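Local coordinates for protein phytase (Debaryomyces castellii, PDB 2GFI) that acts as a 3-phytase of the histidine acid phosphatase family, releasing phosphate from inositol hexakisphosphate by hydrolysis, at residues Ser68-Arg73 / Ser165-Gln170; Glu119-Pro124 / Tyr169-Tyr174. All coordinates share one frame; numbering follows the deposited sequence.

Contact 1. Residues Ser68-Arg73 / Ser165-Gln170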
loop_
_atom_site.group_PDB
_atom_site.type_symbol
_atom_site.label_atom_id
_atom_site.label_comp_id
_atom_site.label_asym_id
_atom_site.label_seq_id
_atom_site.Cartn_x
_atom_site.Cartn_y
_atom_site.Cartn_z
ATOM N N SER A 68 7.077 21.661 -17.947
ATOM C CA SER A 68 6.657 21.511 -16.583
ATOM C C SER A 68 5.821 22.720 -16.127
ATOM O O SER A 68 6.125 23.872 -16.483
ATOM C CB SER A 68 7.880 21.346 -15.713
ATOM O OG SER A 68 7.499 21.325 -14.368
ATOM N N ARG A 69 4.747 22.442 -15.395
ATOM C CA ARG A 69 3.989 23.463 -14.689
ATOM C C ARG A 69 4.817 23.837 -13.455
ATOM O O ARG A 69 5.749 23.102 -13.073
ATOM C CB ARG A 69 2.653 22.876 -14.254
ATOM C CG ARG A 69 1.697 23.861 -13.724
ATOM C CD ARG A 69 0.469 23.243 -13.134
ATOM N NE ARG A 69 -0.402 24.264 -12.580
ATOM C CZ ARG A 69 -1.572 24.018 -12.027
ATOM N NH1 ARG A 69 -2.024 22.780 -11.943
ATOM N NH2 ARG A 69 -2.301 25.012 -11.553
ATOM N N HIS A 70 4.516 24.979 -12.841
ATOM C CA HIS A 70 5.060 25.262 -11.516
ATOM C C HIS A 70 4.568 24.151 -10.579
ATOM O O HIS A 70 3.560 23.473 -10.897
ATOM C CB HIS A 70 4.573 26.614 -11.008
ATOM C CG HIS A 70 3.077 26.763 -11.024
ATOM N ND1 HIS A 70 2.253 26.195 -10.070
ATOM C CD2 HIS A 70 2.263 27.417 -11.886
ATOM C CE1 HIS A 70 0.996 26.473 -10.358
ATOM N NE2 HIS A 70 0.975 27.243 -11.439
ATOM N N GLY A 71 5.234 23.956 -9.435
ATOM C CA GLY A 71 4.712 23.002 -8.442
ATOM C C GLY A 71 3.510 23.558 -7.669
ATOM O O GLY A 71 3.054 24.676 -7.940
ATOM N N GLU A 72 3.030 22.778 -6.696
ATOM C CA GLU A 72 1.975 23.183 -5.798
ATOM C C GLU A 72 2.235 24.589 -5.263
ATOM O O GLU A 72 3.367 24.962 -4.983
ATOM C CB GLU A 72 1.836 22.195 -4.636
ATOM C CG GLU A 72 1.327 20.802 -5.025
ATOM C CD GLU A 72 2.413 19.819 -5.491
ATOM O OE1 GLU A 72 3.479 20.222 -5.997
ATOM O OE2 GLU A 72 2.203 18.602 -5.361
ATOM N N ARG A 73 1.171 25.350 -5.111
ATOM C CA ARG A 73 1.265 26.719 -4.693
ATOM C C ARG A 73 0.155 27.064 -3.725
ATOM O O ARG A 73 -0.805 26.293 -3.518
ATOM C CB ARG A 73 1.226 27.641 -5.920
ATOM C CG ARG A 73 0.091 27.338 -6.915
ATOM C CD ARG A 73 -0.270 28.574 -7.653
ATOM N NE ARG A 73 -1.302 28.438 -8.656
ATOM C CZ ARG A 73 -2.580 28.695 -8.414
ATOM N NH1 ARG A 73 -2.970 29.049 -7.210
ATOM N NH2 ARG A 73 -3.469 28.588 -9.366
ATOM N N SER A 165 6.900 34.279 -14.373
ATOM C CA SER A 165 6.049 34.066 -13.210
ATOM C C SER A 165 6.895 33.560 -12.038
ATOM O O SER A 165 7.716 32.681 -12.216
ATOM C CB SER A 165 4.996 33.051 -13.542
ATOM O OG SER A 165 4.478 32.516 -12.347
ATOM N N GLY A 166 6.720 34.139 -10.852
ATOM C CA GLY A 166 7.539 33.795 -9.698
ATOM C C GLY A 166 7.513 32.298 -9.367
ATOM O O GLY A 166 8.571 31.659 -9.216
ATOM N N ARG A 167 6.306 31.753 -9.231
ATOM C CA ARG A 167 6.111 30.346 -8.897
ATOM C C ARG A 167 6.739 29.444 -9.983
ATOM O O ARG A 167 7.326 28.438 -9.659
ATOM C CB ARG A 167 4.601 30.024 -8.669
ATOM C CG ARG A 167 3.735 30.284 -9.866
ATOM C CD ARG A 167 2.297 29.720 -9.838
ATOM N NE ARG A 167 1.505 30.776 -9.315
ATOM C CZ ARG A 167 0.466 31.363 -9.865
ATOM N NH1 ARG A 167 -0.077 30.991 -11.001
ATOM N NH2 ARG A 167 -0.072 32.333 -9.184
ATOM N N VAL A 168 6.605 29.820 -11.263
ATOM C CA VAL A 168 7.127 29.039 -12.379
ATOM C C VAL A 168 8.660 29.052 -12.323
ATOM O O VAL A 168 9.349 28.013 -12.460
ATOM C CB VAL A 168 6.673 29.626 -13.722
ATOM C CG1 VAL A 168 7.416 29.014 -14.856
ATOM C CG2 VAL A 168 5.165 29.426 -13.952
ATOM N N TYR A 169 9.183 30.248 -12.110
ATOM C CA TYR A 169 10.587 30.458 -12.094
ATOM C C TYR A 169 11.189 29.670 -10.939
ATOM O O TYR A 169 12.255 29.050 -11.075
ATOM C CB TYR A 169 10.918 31.949 -11.942
ATOM C CG TYR A 169 12.387 32.143 -11.665
ATOM C CD1 TYR A 169 13.332 32.131 -12.705
ATOM C CD2 TYR A 169 12.840 32.288 -10.370
ATOM C CE1 TYR A 169 14.701 32.281 -12.443
ATOM C CE2 TYR A 169 14.173 32.421 -10.107
ATOM C CZ TYR A 169 15.088 32.433 -11.142
ATOM O OH TYR A 169 16.400 32.590 -10.815
ATOM N N GLN A 170 10.511 29.711 -9.801
ATOM C CA GLN A 170 11.015 29.030 -8.618
ATOM C C GLN A 170 10.995 27.518 -8.837
ATOM O O GLN A 170 11.930 26.830 -8.509
ATOM C CB GLN A 170 10.240 29.434 -7.360
ATOM C CG GLN A 170 10.873 28.886 -6.120
ATOM C CD GLN A 170 10.338 29.531 -4.879
ATOM O OE1 GLN A 170 9.124 29.615 -4.709
ATOM N NE2 GLN A 170 11.242 29.968 -3.981
#

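Contact 2. Residues Glu119-Pro124 / Tyr169-Tyr174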
loop_
_atom_site.group_PDB
_atom_site.type_symbol
_atom_site.label_atom_id
_atom_site.label_comp_id
_atom_site.label_asym_id
_atom_site.label_seq_id
_atom_site.Cartn_x
_atom_site.Cartn_y
_atom_site.Cartn_z
ATOM N N GLU A 119 0.057 33.439 -4.553
ATOM C CA GLU A 119 0.751 33.357 -5.833
ATOM C C GLU A 119 2.063 32.545 -5.740
ATOM O O GLU A 119 2.667 32.244 -6.755
ATOM C CB GLU A 119 1.000 34.758 -6.485
ATOM C CG GLU A 119 -0.227 35.673 -6.679
ATOM C CD GLU A 119 -1.131 35.319 -7.850
ATOM O OE1 GLU A 119 -0.839 34.338 -8.560
ATOM O OE2 GLU A 119 -2.180 36.030 -8.089
ATOM N N LYS A 120 2.483 32.176 -4.539
ATOM C CA LYS A 120 3.815 31.594 -4.335
ATOM C C LYS A 120 3.753 30.083 -4.289
ATOM O O LYS A 120 2.751 29.496 -3.859
ATOM C CB LYS A 120 4.433 32.047 -3.005
ATOM C CG LYS A 120 4.508 33.560 -2.761
ATOM C CD LYS A 120 5.367 34.307 -3.753
ATOM C CE LYS A 120 5.740 35.699 -3.202
ATOM N NZ LYS A 120 4.552 36.591 -3.338
ATOM N N GLU A 121 4.860 29.463 -4.669
ATOM C CA GLU A 121 5.052 28.045 -4.431
ATOM C C GLU A 121 4.961 27.807 -2.953
ATOM O O GLU A 121 5.453 28.612 -2.159
ATOM C CB GLU A 121 6.455 27.625 -4.916
ATOM C CG GLU A 121 6.593 27.538 -6.428
ATOM C CD GLU A 121 5.697 26.446 -6.962
ATOM O OE1 GLU A 121 6.076 25.270 -6.818
ATOM O OE2 GLU A 121 4.599 26.763 -7.506
ATOM N N THR A 122 4.340 26.709 -2.554
ATOM C CA THR A 122 4.531 26.232 -1.176
ATOM C C THR A 122 5.933 25.613 -1.138
ATOM O O THR A 122 6.392 25.025 -2.127
ATOM C CB THR A 122 3.488 25.190 -0.844
ATOM O OG1 THR A 122 3.284 24.365 -2.014
ATOM C CG2 THR A 122 2.084 25.873 -0.563
ATOM N N SER A 123 6.599 25.738 -0.008
ATOM C CA SER A 123 7.958 25.267 0.128
ATOM C C SER A 123 8.130 24.936 1.588
ATOM O O SER A 123 7.289 25.311 2.371
ATOM C CB SER A 123 8.943 26.388 -0.234
ATOM O OG SER A 123 8.878 27.377 0.773
ATOM N N PRO A 124 9.189 24.212 1.957
ATOM C CA PRO A 124 9.524 23.980 3.348
ATOM C C PRO A 124 9.604 25.265 4.154
ATOM O O PRO A 124 9.481 25.257 5.363
ATOM C CB PRO A 124 10.912 23.350 3.241
ATOM C CG PRO A 124 10.867 22.587 2.012
ATOM C CD PRO A 124 10.098 23.478 1.056
ATOM N N TYR A 169 9.183 30.248 -12.110
ATOM C CA TYR A 169 10.587 30.458 -12.094
ATOM C C TYR A 169 11.189 29.670 -10.939
ATOM O O TYR A 169 12.255 29.050 -11.075
ATOM C CB TYR A 169 10.918 31.949 -11.942
ATOM C CG TYR A 169 12.387 32.143 -11.665
ATOM C CD1 TYR A 169 13.332 32.131 -12.705
ATOM C CD2 TYR A 169 12.840 32.288 -10.370
ATOM C CE1 TYR A 169 14.701 32.281 -12.443
ATOM C CE2 TYR A 169 14.173 32.421 -10.107
ATOM C CZ TYR A 169 15.088 32.433 -11.142
ATOM O OH TYR A 169 16.400 32.590 -10.815
ATOM N N GLN A 170 10.511 29.711 -9.801
ATOM C CA GLN A 170 11.015 29.030 -8.618
ATOM C C GLN A 170 10.995 27.518 -8.837
ATOM O O GLN A 170 11.930 26.830 -8.509
ATOM C CB GLN A 170 10.240 29.434 -7.360
ATOM C CG GLN A 170 10.873 28.886 -6.120
ATOM C CD GLN A 170 10.338 29.531 -4.879
ATOM O OE1 GLN A 170 9.124 29.615 -4.709
ATOM N NE2 GLN A 170 11.242 29.968 -3.981
ATOM N N THR A 171 9.945 27.025 -9.450
ATOM C CA THR A 171 9.873 25.637 -9.838
ATOM C C THR A 171 11.117 25.251 -10.630
ATOM O O THR A 171 11.757 24.239 -10.311
ATOM C CB THR A 171 8.625 25.394 -10.633
ATOM O OG1 THR A 171 7.516 25.630 -9.775
ATOM C CG2 THR A 171 8.481 23.905 -10.984
ATOM N N SER A 172 11.488 26.100 -11.603
ATOM C CA SER A 172 12.533 25.740 -12.547
ATOM C C SER A 172 13.815 25.582 -11.775
ATOM O O SER A 172 14.608 24.713 -12.080
ATOM C CB SER A 172 12.665 26.779 -13.686
ATOM O OG SER A 172 13.285 27.969 -13.236
ATOM N N GLN A 173 13.980 26.413 -10.748
ATOM C CA GLN A 173 15.197 26.449 -9.937
ATOM C C GLN A 173 15.272 25.290 -8.990
ATOM O O GLN A 173 16.346 24.755 -8.764
ATOM C CB GLN A 173 15.278 27.754 -9.130
ATOM C CG GLN A 173 15.402 28.973 -10.031
ATOM C CD GLN A 173 16.551 28.820 -10.999
ATOM O OE1 GLN A 173 16.342 28.524 -12.182
ATOM N NE2 GLN A 173 17.752 28.949 -10.497
ATOM N N TYR A 174 14.141 24.910 -8.405
ATOM C CA TYR A 174 14.151 23.736 -7.556
ATOM C C TYR A 174 14.396 22.484 -8.382
ATOM O O TYR A 174 15.136 21.629 -7.966
ATOM C CB TYR A 174 12.867 23.624 -6.742
ATOM C CG TYR A 174 12.998 24.358 -5.447
ATOM C CD1 TYR A 174 12.694 25.706 -5.364
ATOM C CD2 TYR A 174 13.443 23.710 -4.306
ATOM C CE1 TYR A 174 12.798 26.402 -4.148
ATOM C CE2 TYR A 174 13.534 24.371 -3.090
ATOM C CZ TYR A 174 13.222 25.733 -3.026
ATOM O OH TYR A 174 13.347 26.417 -1.832
HETATM O O HOH W 1 7.760 29.913 -2.395
HETATM O O HOH W 2 7.044 30.874 -5.726
#

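Contact 1. Residues Ser68-Arg73 / Ser165-Gln170
R167 runs alongside H70 where the RHGxRxP motif of histidine acid phosphatases leaves strand 59-69 and meets the start of helix 166-180. H70 is the predicted nucleophile. R167 CD sits over the centre of one face of its imidazole, at a doubtful, too short spacing. R69 CG, from the motif itself, backs the opposite face, 4.0 Å above the ring plane. At the ring edge V168 brings up one methyl, CG2, 4.1 Å from H70 CD2. R167 then bends at chi3 (93°), which turns its guanidinium toward R73: R73 CD is 3.3 Å from R167 NE, and R73 NE stands 3.5 Å above the centre of the R167 guanidinium, the two flat groups 35° apart. Such a gathering of arginines beside the histidine is consistent with a pocket built for phosphate. Further out, E119 forms a salt bridge with R167 NH2, its modelled length doubtful, and D333, the predicted proton donor, forms one with R69 NH2. The imidazole's rotation is fixed from within the motif, by a nearly straight bond (178°) in the ring plane from H70 ND1 to G71 O, 2.7 Å long.

Contact 2. Residues Glu119-Pro124 / Tyr169-Tyr174
E121 and Q170 pass one another, pointing opposite ways, where the loop between helices 77-91 and 133-148 lies against helix 166-180, a water-bridged loop-to-helix packing beside the active site of the histidine phosphatase fold. The Q170 amide oxygen OE1 comes up against the aliphatic part of E121, 3.3 Å from E121 CB. Two waters also tie that oxygen to the loop backbone: one donates to both E121 O and Q170 OE1, while the other accepts from E121 N (2.8 Å) and donates to Q170 OE1 (2.6 Å). Q170 reaches out this far because CG is anti to the backbone N (chi1 -172°) and the chain stays extended beyond it; its NE2 hydrogen-bonds to D182 OD2 of a neighbouring subunit. E121 bends instead at chi2 (-64°), and its side chain crosses that of T171 at about a right angle, with E121 CD 3.4 Å from T171 OG1. An alanine here is likely to open a gap beside T171 OG1 and the Q170 amide oxygen, and to leave that hydroxyl without its carboxylate neighbour. T171 OG1 hydrogen-bonds to R167 O, one turn back in its own helix, and lies 3.3 Å from E121 OE1.

Overall arrangement
Both contacts end on helix 166-180 and share Y169 and Q170; their centres are about 5 Å apart. Contact 1 places the helix start against the motif carrying H70, and contact 2 lays the 119-124 loop against the next turn. T171 joins them: its OG1 is 2.9 Å from G71 N, a probable hydrogen bond that would anchor the backbone just after the predicted nucleophile. E119 OE1 makes a second link, a salt bridge to R167 NH2 whose modelled length is doubtful. The side chains of H70 and D333, the predicted proton donor, are about 5 Å apart. E121 and T171 both touch H70, while E121 lies about 11 Å, side chain to side chain, from D333: E121 borders the nucleophile rather than the proton donor.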